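PDB 3B55: succinoglycan biosynthesis protein from Bacillus cereus ATCC 14579, which binds calcium and belongs to the erythromycin esterase family, which suggests a hydrolase-like enzyme, although its substrate is not established. Local coordinates for residues Ala60-Asn63 with Asp64-Pro67; Arg96-Lys99 with Tyr100-Glu104; Asp354-Phe357 with Gly358-Thr362; Leu147-Leu150 with Asp151-Gln155. The protein carries 1 engineered substitution. All coordinates share one frame; numbering follows the deposited sequence.

Contact 1 (Ala60-Asn63 with Asp64-Pro67); sequences ASLN and DLKP
A tight 3-10 turn, entered through an ST turn, brings L62 and N63 against L65 and K66 at the protein surface. Its main link runs from the backbone N of L65 to the carbonyl O of L62, 2.9 Å long with an N-H...O angle of 154°. The donor stands above the carbonyl plane, not on a lone pair. A longer bond of 3.3 Å from K66 N to N63 O repeats the pattern one residue on. Before the turn, S61 OG accepts a hydrogen bond from the backbone N of N63 (3.1 Å), the bond that defines the ST turn. Over the turn the side chains of L62 and L65 meet loosely, CD1 to CD1 at 4.4 Å, while L65 CB rests on L62 O at 3.4 Å. N63 and K66 lie alongside, pointing the same way: CG of K66 sits against N63 O, and the lysine chain, bent at chi2 (-103°) and again beyond it, curls back until NZ is 3.4 Å from N63 ND2, two donors that cannot bond. The D64 carboxylate turns to other parts of the chain, with OD1 in a salt bridge to R96 and OD2 accepting a hydrogen bond from the backbone N of K54. On helix 88-104, L62 packs against R96 and K99, and L65 against Y100; L65 and P67 also touch strand 51-53, and the chain then enters helix 68-72.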
loop_
_atom_site.group_PDB
_atom_site.type_symbol
_atom_site.label_atom_id
_atom_site.label_comp_id
_atom_site.label_asym_id
_atom_site.label_seq_id
_atom_site.Cartn_x
_atom_site.Cartn_y
_atom_site.Cartn_z
ATOM N N ALA A 60 13.420 9.973 -16.501
ATOM C CA ALA A 60 14.048 9.314 -17.636
ATOM C C ALA A 60 12.983 8.633 -18.494
ATOM O O ALA A 60 11.875 8.361 -18.027
ATOM C CB ALA A 60 15.072 8.289 -17.152
ATOM N N SER A 61 13.322 8.376 -19.753
ATOM C CA SER A 61 12.415 7.717 -20.686
ATOM C C SER A 61 11.810 6.458 -20.057
ATOM O O SER A 61 12.467 5.770 -19.281
ATOM C CB SER A 61 13.186 7.343 -21.953
ATOM O OG SER A 61 12.531 6.317 -22.675
ATOM N N LEU A 62 10.559 6.163 -20.395
ATOM C CA LEU A 62 9.869 4.990 -19.862
ATOM C C LEU A 62 10.038 3.765 -20.763
ATOM O O LEU A 62 9.467 2.703 -20.501
ATOM C CB LEU A 62 8.373 5.300 -19.696
ATOM C CG LEU A 62 7.776 5.763 -18.357
ATOM C CD1 LEU A 62 8.855 6.110 -17.348
ATOM C CD2 LEU A 62 6.864 6.953 -18.619
ATOM N N ASN A 63 10.833 3.914 -21.816
ATOM C CA ASN A 63 11.052 2.831 -22.769
ATOM C C ASN A 63 11.515 1.490 -22.223
ATOM O O ASN A 63 11.127 0.453 -22.753
ATOM C CB ASN A 63 12.018 3.284 -23.862
ATOM C CG ASN A 63 11.324 4.079 -24.948
ATOM O OD1 ASN A 63 11.972 4.718 -25.783
ATOM N ND2 ASN A 63 9.997 4.031 -24.954
ATOM N N ASP A 64 12.332 1.490 -21.173
ATOM C CA ASP A 64 12.802 0.225 -20.626
ATOM C C ASP A 64 11.697 -0.543 -19.906
ATOM O O ASP A 64 11.865 -1.717 -19.587
ATOM C CB ASP A 64 13.994 0.449 -19.683
ATOM C CG ASP A 64 13.714 1.493 -18.612
ATOM O OD1 ASP A 64 12.601 2.062 -18.598
ATOM O OD2 ASP A 64 14.608 1.745 -17.777
ATOM N N LEU A 65 10.565 0.115 -19.669
ATOM C CA LEU A 65 9.436 -0.519 -18.984
ATOM C C LEU A 65 8.418 -1.165 -19.931
ATOM O O LEU A 65 7.448 -1.779 -19.488
ATOM C CB LEU A 65 8.733 0.505 -18.074
ATOM C CG LEU A 65 9.485 0.815 -16.768
ATOM C CD1 LEU A 65 8.798 1.923 -16.002
ATOM C CD2 LEU A 65 9.557 -0.440 -15.915
ATOM N N LYS A 66 8.653 -1.032 -21.233
ATOM C CA LYS A 66 7.759 -1.593 -22.241
ATOM C C LYS A 66 7.439 -3.077 -22.051
ATOM O O LYS A 66 6.321 -3.507 -22.325
ATOM C CB LYS A 66 8.343 -1.367 -23.635
ATOM C CG LYS A 66 8.413 0.100 -24.024
ATOM C CD LYS A 66 7.302 0.473 -24.984
ATOM C CE LYS A 66 7.762 0.325 -26.419
ATOM N NZ LYS A 66 8.843 1.308 -26.704
ATOM N N PRO A 67 8.418 -3.887 -21.606
ATOM C CA PRO A 67 8.157 -5.322 -21.407
ATOM C C PRO A 67 7.065 -5.581 -20.368
ATOM O O PRO A 67 6.529 -6.683 -20.264
ATOM C CB PRO A 67 9.515 -5.860 -20.960
ATOM C CG PRO A 67 10.479 -4.967 -21.709
ATOM C CD PRO A 67 9.861 -3.601 -21.502
#

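Contact 2 (Arg96-Lys99 with Tyr100-Glu104)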
loop_
_atom_site.group_PDB
_atom_site.type_symbol
_atom_site.label_atom_id
_atom_site.label_comp_id
_atom_site.label_asym_id
_atom_site.label_seq_id
_atom_site.Cartn_x
_atom_site.Cartn_y
_atom_site.Cartn_z
ATOM N N ARG A 96 8.441 5.527 -11.340
ATOM C CA ARG A 96 8.544 5.295 -12.774
ATOM C C ARG A 96 7.499 4.301 -13.279
ATOM O O ARG A 96 6.941 4.468 -14.365
ATOM C CB ARG A 96 9.931 4.769 -13.126
ATOM C CG ARG A 96 11.092 5.680 -12.743
ATOM C CD ARG A 96 12.345 5.199 -13.449
ATOM N NE ARG A 96 12.141 5.236 -14.897
ATOM C CZ ARG A 96 12.560 4.299 -15.739
ATOM N NH1 ARG A 96 13.217 3.237 -15.284
ATOM N NH2 ARG A 96 12.309 4.418 -17.037
ATOM N N ILE A 97 7.253 3.256 -12.494
ATOM C CA ILE A 97 6.283 2.233 -12.861
ATOM C C ILE A 97 4.865 2.792 -12.870
ATOM O O ILE A 97 4.093 2.530 -13.797
ATOM C CB ILE A 97 6.363 1.029 -11.892
ATOM C CG1 ILE A 97 7.774 0.429 -11.953
ATOM C CG2 ILE A 97 5.316 -0.008 -12.255
ATOM C CD1 ILE A 97 8.031 -0.657 -10.949
ATOM N N VAL A 98 4.520 3.551 -11.838
ATOM C CA VAL A 98 3.200 4.162 -11.781
ATOM C C VAL A 98 3.025 4.968 -13.062
ATOM O O VAL A 98 2.005 4.860 -13.738
ATOM C CB VAL A 98 3.068 5.106 -10.567
ATOM C CG1 VAL A 98 1.724 5.815 -10.599
ATOM C CG2 VAL A 98 3.212 4.307 -9.281
ATOM N N LYS A 99 4.041 5.770 -13.380
ATOM C CA LYS A 99 4.049 6.601 -14.580
ATOM C C LYS A 99 3.728 5.769 -15.814
ATOM O O LYS A 99 2.908 6.155 -16.640
ATOM C CB LYS A 99 5.425 7.224 -14.784
ATOM C CG LYS A 99 5.601 8.626 -14.246
ATOM C CD LYS A 99 6.893 9.197 -14.800
ATOM C CE LYS A 99 6.986 10.690 -14.600
ATOM N NZ LYS A 99 8.198 11.234 -15.265
ATOM N N TYR A 100 4.406 4.632 -15.941
ATOM C CA TYR A 100 4.196 3.738 -17.071
ATOM C C TYR A 100 2.778 3.160 -17.087
ATOM O O TYR A 100 2.103 3.182 -18.116
ATOM C CB TYR A 100 5.194 2.586 -17.026
ATOM C CG TYR A 100 4.982 1.609 -18.149
ATOM C CD1 TYR A 100 5.413 1.909 -19.441
ATOM C CD2 TYR A 100 4.268 0.424 -17.947
ATOM C CE1 TYR A 100 5.135 1.063 -20.507
ATOM C CE2 TYR A 100 3.982 -0.428 -19.008
ATOM C CZ TYR A 100 4.416 -0.100 -20.283
ATOM O OH TYR A 100 4.108 -0.916 -21.345
ATOM N N LEU A 101 2.344 2.627 -15.947
ATOM C CA LEU A 101 1.018 2.043 -15.831
ATOM C C LEU A 101 -0.086 3.074 -16.083
ATOM O O LEU A 101 -1.109 2.755 -16.678
ATOM C CB LEU A 101 0.850 1.394 -14.447
ATOM C CG LEU A 101 1.686 0.123 -14.202
ATOM C CD1 LEU A 101 1.444 -0.415 -12.801
ATOM C CD2 LEU A 101 1.324 -0.938 -15.216
ATOM N N VAL A 102 0.120 4.310 -15.643
ATOM C CA VAL A 102 -0.885 5.352 -15.855
ATOM C C VAL A 102 -0.999 5.786 -17.322
ATOM O O VAL A 102 -2.099 5.856 -17.871
ATOM C CB VAL A 102 -0.587 6.610 -15.008
ATOM C CG1 VAL A 102 -1.443 7.778 -15.490
ATOM C CG2 VAL A 102 -0.864 6.331 -13.527
ATOM N N SER A 103 0.132 6.070 -17.964
ATOM C CA SER A 103 0.093 6.528 -19.350
ATOM C C SER A 103 0.089 5.454 -20.441
ATOM O O SER A 103 -0.170 5.764 -21.601
ATOM C CB SER A 103 1.233 7.525 -19.600
ATOM O OG SER A 103 2.469 7.046 -19.107
ATOM N N GLU A 104 0.361 4.200 -20.088
ATOM C CA GLU A 104 0.363 3.134 -21.085
ATOM C C GLU A 104 -0.655 2.028 -20.839
ATOM O O GLU A 104 -1.059 1.335 -21.774
ATOM C CB GLU A 104 1.750 2.501 -21.195
ATOM C CG GLU A 104 2.826 3.423 -21.737
ATOM C CD GLU A 104 2.489 3.963 -23.112
ATOM O OE1 GLU A 104 2.224 3.150 -24.023
ATOM O OE2 GLU A 104 2.490 5.200 -23.282
#
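L101 lies beside I97 one helical turn on, and the two side chains point the same way. From its backbone L101 first places CB 3.5 Å from I97 O. CG, held anti to the carbonyl carbon (chi1 -69°), stays over the same oxygen at 3.4 Å, and the tip CD1 reaches I97 CG2 at 3.9 Å. The leucine thus runs back along the helix toward the isoleucine methyl, while its backbone N donates to I97 O at 2.8 Å, nearly straight. V98 and V102 repeat this side-by-side pairing on the next position round, CG1 to CG2, and V102 N donates to V98 O at 2.7 Å. Near the C-terminal end of helix 88-104 the pattern gains a polar variation. K99 O accepts both S103 N at 3.1 Å and the S103 hydroxyl, OG at 2.7 Å, which arrive from opposite faces of the carbonyl plane. A chi1 of 48° sets OG between the backbone N and carbonyl carbon and turns it back along the helix to that acceptor. The lysine itself extends away, its NZ bonded to P58 O. E104 CB lies over one face of the Y100 ring, toward its rim, and the ring packs on L65 and helix 68-72. I97, V98 and L101 face strand 77-82, while V102 turns to helix 144-158, so the apolar pairs fill the boundary between this helix, the sheet and its neighbour, whereas the exposed serine puts its hydroxyl to use on a backbone carbonyl already engaged by the helix.

Contact 3 (Asp354-Phe357 with Gly358-Thr362); sequences DGEF and GPYGT
N352 OD1 takes a hydrogen bond from the backbone N of E356 and a weak one from D354 N, while on the other side of its residue E356 O lies at the edge of the Y360 ring and near its plane, 3.5 Å from CE1 and 3.8 Å from CD1. No hydrogen bond crosses here; the ring edge simply rests against the oxygen, and the same CE1 stands 4.0 Å from F357 C. Y360 gets there through a chi1 of -45°, which puts its ring back over the preceding chain, with G358 C 3.5 Å above one face toward the rim. G358 has no side chain, and the ring can therefore come down on its backbone. Here the chain corners within a two-stranded antiparallel hairpin of 346-351 and 357-362: P359 is the centre of an inverse gamma turn, with a weak bond of 2.8 Å from Y360 N to G358 O. Backbone bonds of G358 with V350 and of G361 with Y348 hold the two strands together. F357 points the other way. A chi1 of -168° carries its ring away from the backbone N, with F357 CG 3.7 Å from G358 N. The ring packs on V140, N349 and V441, its side chain about 6 Å from that of the calcium ligand H85 and about 10 Å from the calcium ion.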
loop_
_atom_site.group_PDB
_atom_site.type_symbol
_atom_site.label_atom_id
_atom_site.label_comp_id
_atom_site.label_asym_id
_atom_site.label_seq_id
_atom_site.Cartn_x
_atom_site.Cartn_y
_atom_site.Cartn_z
ATOM N N ASP A 354 16.710 3.534 19.551
ATOM C CA ASP A 354 16.032 4.557 20.339
ATOM C C ASP A 354 14.686 4.930 19.737
ATOM O O ASP A 354 13.969 5.774 20.277
ATOM C CB ASP A 354 16.895 5.817 20.465
ATOM C CG ASP A 354 18.068 5.631 21.403
ATOM O OD1 ASP A 354 18.015 4.700 22.233
ATOM O OD2 ASP A 354 19.028 6.428 21.327
ATOM N N GLY A 355 14.347 4.302 18.615
ATOM C CA GLY A 355 13.079 4.582 17.971
ATOM C C GLY A 355 13.076 5.764 17.019
ATOM O O GLY A 355 12.006 6.235 16.624
ATOM N N GLU A 356 14.254 6.259 16.651
ATOM C CA GLU A 356 14.343 7.398 15.735
ATOM C C GLU A 356 14.564 6.919 14.298
ATOM O O GLU A 356 15.366 6.018 14.043
ATOM C CB GLU A 356 15.480 8.336 16.163
ATOM C CG GLU A 356 15.702 9.534 15.232
ATOM C CD GLU A 356 15.595 10.875 15.951
ATOM O OE1 GLU A 356 16.147 10.994 17.067
ATOM O OE2 GLU A 356 14.972 11.813 15.395
ATOM N N PHE A 357 13.839 7.529 13.366
ATOM C CA PHE A 357 13.916 7.195 11.948
ATOM C C PHE A 357 15.121 7.879 11.314
ATOM O O PHE A 357 15.197 9.109 11.287
ATOM C CB PHE A 357 12.626 7.648 11.253
ATOM C CG PHE A 357 12.452 7.108 9.859
ATOM C CD1 PHE A 357 12.404 5.737 9.632
ATOM C CD2 PHE A 357 12.312 7.972 8.777
ATOM C CE1 PHE A 357 12.218 5.233 8.346
ATOM C CE2 PHE A 357 12.124 7.477 7.485
ATOM C CZ PHE A 357 12.075 6.108 7.271
ATOM N N GLY A 358 16.060 7.084 10.804
ATOM C CA GLY A 358 17.249 7.648 10.181
ATOM C C GLY A 358 18.020 6.669 9.312
ATOM O O GLY A 358 17.630 5.516 9.195
ATOM N N PRO A 359 19.131 7.094 8.693
ATOM C CA PRO A 359 19.941 6.223 7.835
ATOM C C PRO A 359 20.791 5.234 8.628
ATOM O O PRO A 359 22.012 5.206 8.483
ATOM C CB PRO A 359 20.798 7.214 7.068
ATOM C CG PRO A 359 21.065 8.264 8.128
ATOM C CD PRO A 359 19.695 8.457 8.740
ATOM N N TYR A 360 20.137 4.408 9.442
ATOM C CA TYR A 360 20.843 3.438 10.273
ATOM C C TYR A 360 20.775 2.019 9.741
ATOM O O TYR A 360 21.258 1.087 10.375
ATOM C CB TYR A 360 20.275 3.478 11.696
ATOM C CG TYR A 360 20.080 4.887 12.207
ATOM C CD1 TYR A 360 18.812 5.362 12.532
ATOM C CD2 TYR A 360 21.160 5.763 12.313
ATOM C CE1 TYR A 360 18.620 6.689 12.945
ATOM C CE2 TYR A 360 20.986 7.080 12.728
ATOM C CZ TYR A 360 19.714 7.540 13.037
ATOM O OH TYR A 360 19.542 8.853 13.407
ATOM N N GLY A 361 20.175 1.855 8.571
ATOM C CA GLY A 361 20.063 0.529 8.006
ATOM C C GLY A 361 21.166 0.237 7.015
ATOM O O GLY A 361 21.489 1.068 6.167
ATOM N N THR A 362 21.764 -0.945 7.135
ATOM C CA THR A 362 22.819 -1.357 6.220
ATOM C C THR A 362 22.484 -2.762 5.760
ATOM O O THR A 362 22.266 -3.655 6.577
ATOM C CB THR A 362 24.189 -1.381 6.900
ATOM O OG1 THR A 362 24.419 -0.128 7.550
ATOM C CG2 THR A 362 25.287 -1.616 5.866
#

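Contact 4 (Leu147-Leu150 with Asp151-Gln155)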
loop_
_atom_site.group_PDB
_atom_site.type_symbol
_atom_site.label_atom_id
_atom_site.label_comp_id
_atom_site.label_asym_id
_atom_site.label_seq_id
_atom_site.Cartn_x
_atom_site.Cartn_y
_atom_site.Cartn_z
ATOM N N LEU A 147 6.872 13.435 -2.317
ATOM C CA LEU A 147 6.361 14.715 -2.781
ATOM C C LEU A 147 6.541 14.894 -4.277
ATOM O O LEU A 147 5.749 15.595 -4.901
ATOM C CB LEU A 147 7.030 15.856 -2.029
ATOM C CG LEU A 147 6.602 15.811 -0.564
ATOM C CD1 LEU A 147 7.572 16.606 0.232
ATOM C CD2 LEU A 147 5.188 16.338 -0.391
ATOM N N ASP A 148 7.567 14.271 -4.855
ATOM C CA ASP A 148 7.774 14.380 -6.304
ATOM C C ASP A 148 6.725 13.539 -7.027
ATOM O O ASP A 148 6.255 13.906 -8.101
ATOM C CB ASP A 148 9.161 13.882 -6.728
ATOM C CG ASP A 148 10.280 14.789 -6.261
ATOM O OD1 ASP A 148 10.053 16.015 -6.141
ATOM O OD2 ASP A 148 11.395 14.268 -6.030
ATOM N N LEU A 149 6.378 12.399 -6.436
ATOM C CA LEU A 149 5.379 11.514 -7.018
ATOM C C LEU A 149 4.038 12.234 -7.064
ATOM O O LEU A 149 3.347 12.216 -8.082
ATOM C CB LEU A 149 5.235 10.242 -6.182
ATOM C CG LEU A 149 3.983 9.395 -6.451
ATOM C CD1 LEU A 149 4.046 8.795 -7.853
ATOM C CD2 LEU A 149 3.869 8.300 -5.402
ATOM N N LEU A 150 3.682 12.867 -5.951
ATOM C CA LEU A 150 2.426 13.596 -5.851
ATOM C C LEU A 150 2.427 14.795 -6.790
ATOM O O LEU A 150 1.411 15.098 -7.423
ATOM C CB LEU A 150 2.196 14.042 -4.405
ATOM C CG LEU A 150 1.947 12.883 -3.436
ATOM C CD1 LEU A 150 1.972 13.376 -2.004
ATOM C CD2 LEU A 150 0.611 12.235 -3.770
ATOM N N ASP A 151 3.568 15.474 -6.885
ATOM C CA ASP A 151 3.666 16.624 -7.768
ATOM C C ASP A 151 3.520 16.177 -9.217
ATOM O O ASP A 151 2.885 16.861 -10.014
ATOM C CB ASP A 151 4.993 17.351 -7.576
ATOM C CG ASP A 151 5.113 18.568 -8.470
ATOM O OD1 ASP A 151 4.101 19.282 -8.621
ATOM O OD2 ASP A 151 6.210 18.816 -9.014
ATOM N N TRP A 152 4.100 15.032 -9.569
ATOM C CA TRP A 152 3.960 14.545 -10.937
ATOM C C TRP A 152 2.479 14.238 -11.204
ATOM O O TRP A 152 1.962 14.522 -12.289
ATOM C CB TRP A 152 4.785 13.277 -11.169
ATOM C CG TRP A 152 4.406 12.612 -12.451
ATOM C CD1 TRP A 152 4.724 13.025 -13.711
ATOM C CD2 TRP A 152 3.509 11.505 -12.608
ATOM N NE1 TRP A 152 4.070 12.255 -14.643
ATOM C CE2 TRP A 152 3.313 11.316 -13.993
ATOM C CE3 TRP A 152 2.840 10.663 -11.711
ATOM C CZ2 TRP A 152 2.482 10.312 -14.508
ATOM C CZ3 TRP A 152 2.010 9.662 -12.223
ATOM C CH2 TRP A 152 1.837 9.502 -13.608
ATOM N N ILE A 153 1.794 13.661 -10.217
ATOM C CA ILE A 153 0.385 13.341 -10.400
ATOM C C ILE A 153 -0.442 14.616 -10.545
ATOM O O ILE A 153 -1.395 14.652 -11.319
ATOM C CB ILE A 153 -0.183 12.524 -9.233
ATOM C CG1 ILE A 153 0.582 11.209 -9.090
ATOM C CG2 ILE A 153 -1.654 12.243 -9.490
ATOM C CD1 ILE A 153 0.063 10.320 -7.964
ATOM N N ARG A 154 -0.082 15.650 -9.788
ATOM C CA ARG A 154 -0.780 16.931 -9.855
ATOM C C ARG A 154 -0.627 17.493 -11.268
ATOM O O ARG A 154 -1.585 17.999 -11.858
ATOM C CB ARG A 154 -0.176 17.919 -8.854
ATOM C CG ARG A 154 -0.678 19.352 -9.016
ATOM C CD ARG A 154 0.096 20.316 -8.123
ATOM N NE ARG A 154 1.470 20.514 -8.576
ATOM C CZ ARG A 154 1.803 21.127 -9.710
ATOM N NH1 ARG A 154 0.863 21.604 -10.514
ATOM N NH2 ARG A 154 3.076 21.281 -10.033
ATOM N N GLN A 155 0.588 17.399 -11.802
ATOM C CA GLN A 155 0.884 17.898 -13.143
ATOM C C GLN A 155 0.145 17.099 -14.208
ATOM O O GLN A 155 -0.455 17.664 -15.127
ATOM C CB GLN A 155 2.394 17.841 -13.407
ATOM C CG GLN A 155 3.196 18.849 -12.610
ATOM C CD GLN A 155 4.682 18.788 -12.923
ATOM O OE1 GLN A 155 5.503 18.486 -12.053
ATOM N NE2 GLN A 155 5.032 19.072 -14.171
#
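The indole of W152 meets L149 at its edge: L149 O lies in the ring plane, 4.0 Å from CE3, and the leucine methyl CD1 is 4.5 Å from the same carbon. The ring of Y156 also meets the indole, the two planes inclined at about 50°. The other flat pair is ionic. R154 NH2 forms a salt bridge with the D151 carboxylate, reaching the syn lone pair of OD1 at 2.7 Å through a bent hydrogen bond, with that oxygen 23° out of the guanidinium plane, and R154 NE adds a weak bond to the same atom. A bend at chi3 (70°) folds the arginine back over the three-residue step to D151. On the inner side of the helix I153 sets CG1 only 3.1 Å from L149 O, and its CD1 reaches L149 CD1 at 4.3 Å. Regular i to i+4 bonds run underneath, among them W152 N to D148 O at 2.8 Å and R154 N to L150 O at 2.9 Å. Helix 144-158 packs against three neighbours: L149 and I153 press on L110 of strand 109-112, L150, D151 and I153 lean on helix 116-128, and W152 lies against K99 and V102 of helix 88-104.

Overall arrangement
Each contact is local, between adjoining residues, and closes no large loop; the four follow in series with none nesting or crossing. Contact 1 comes first, in the loop between strand 51-53 and helix 68-72. Contact 2 follows on helix 88-104, its centre about 9 Å away; the two touch through the D64-R96 salt bridge. Contact 4, on helix 144-158, comes next and meets contact 2 where W152 NE1 stands 3.3 Å from K99 CE. Contacts 1, 2 and 4 thus touch in a row, with helices 88-104 and 144-158 packed on strands 77-82 and 109-112 of the main sheet. Contact 3, last in the chain, lies in the hairpin of 346-351 and 357-362, on the calcium side of the fold. Its centre is about 27 Å from that of contact 4.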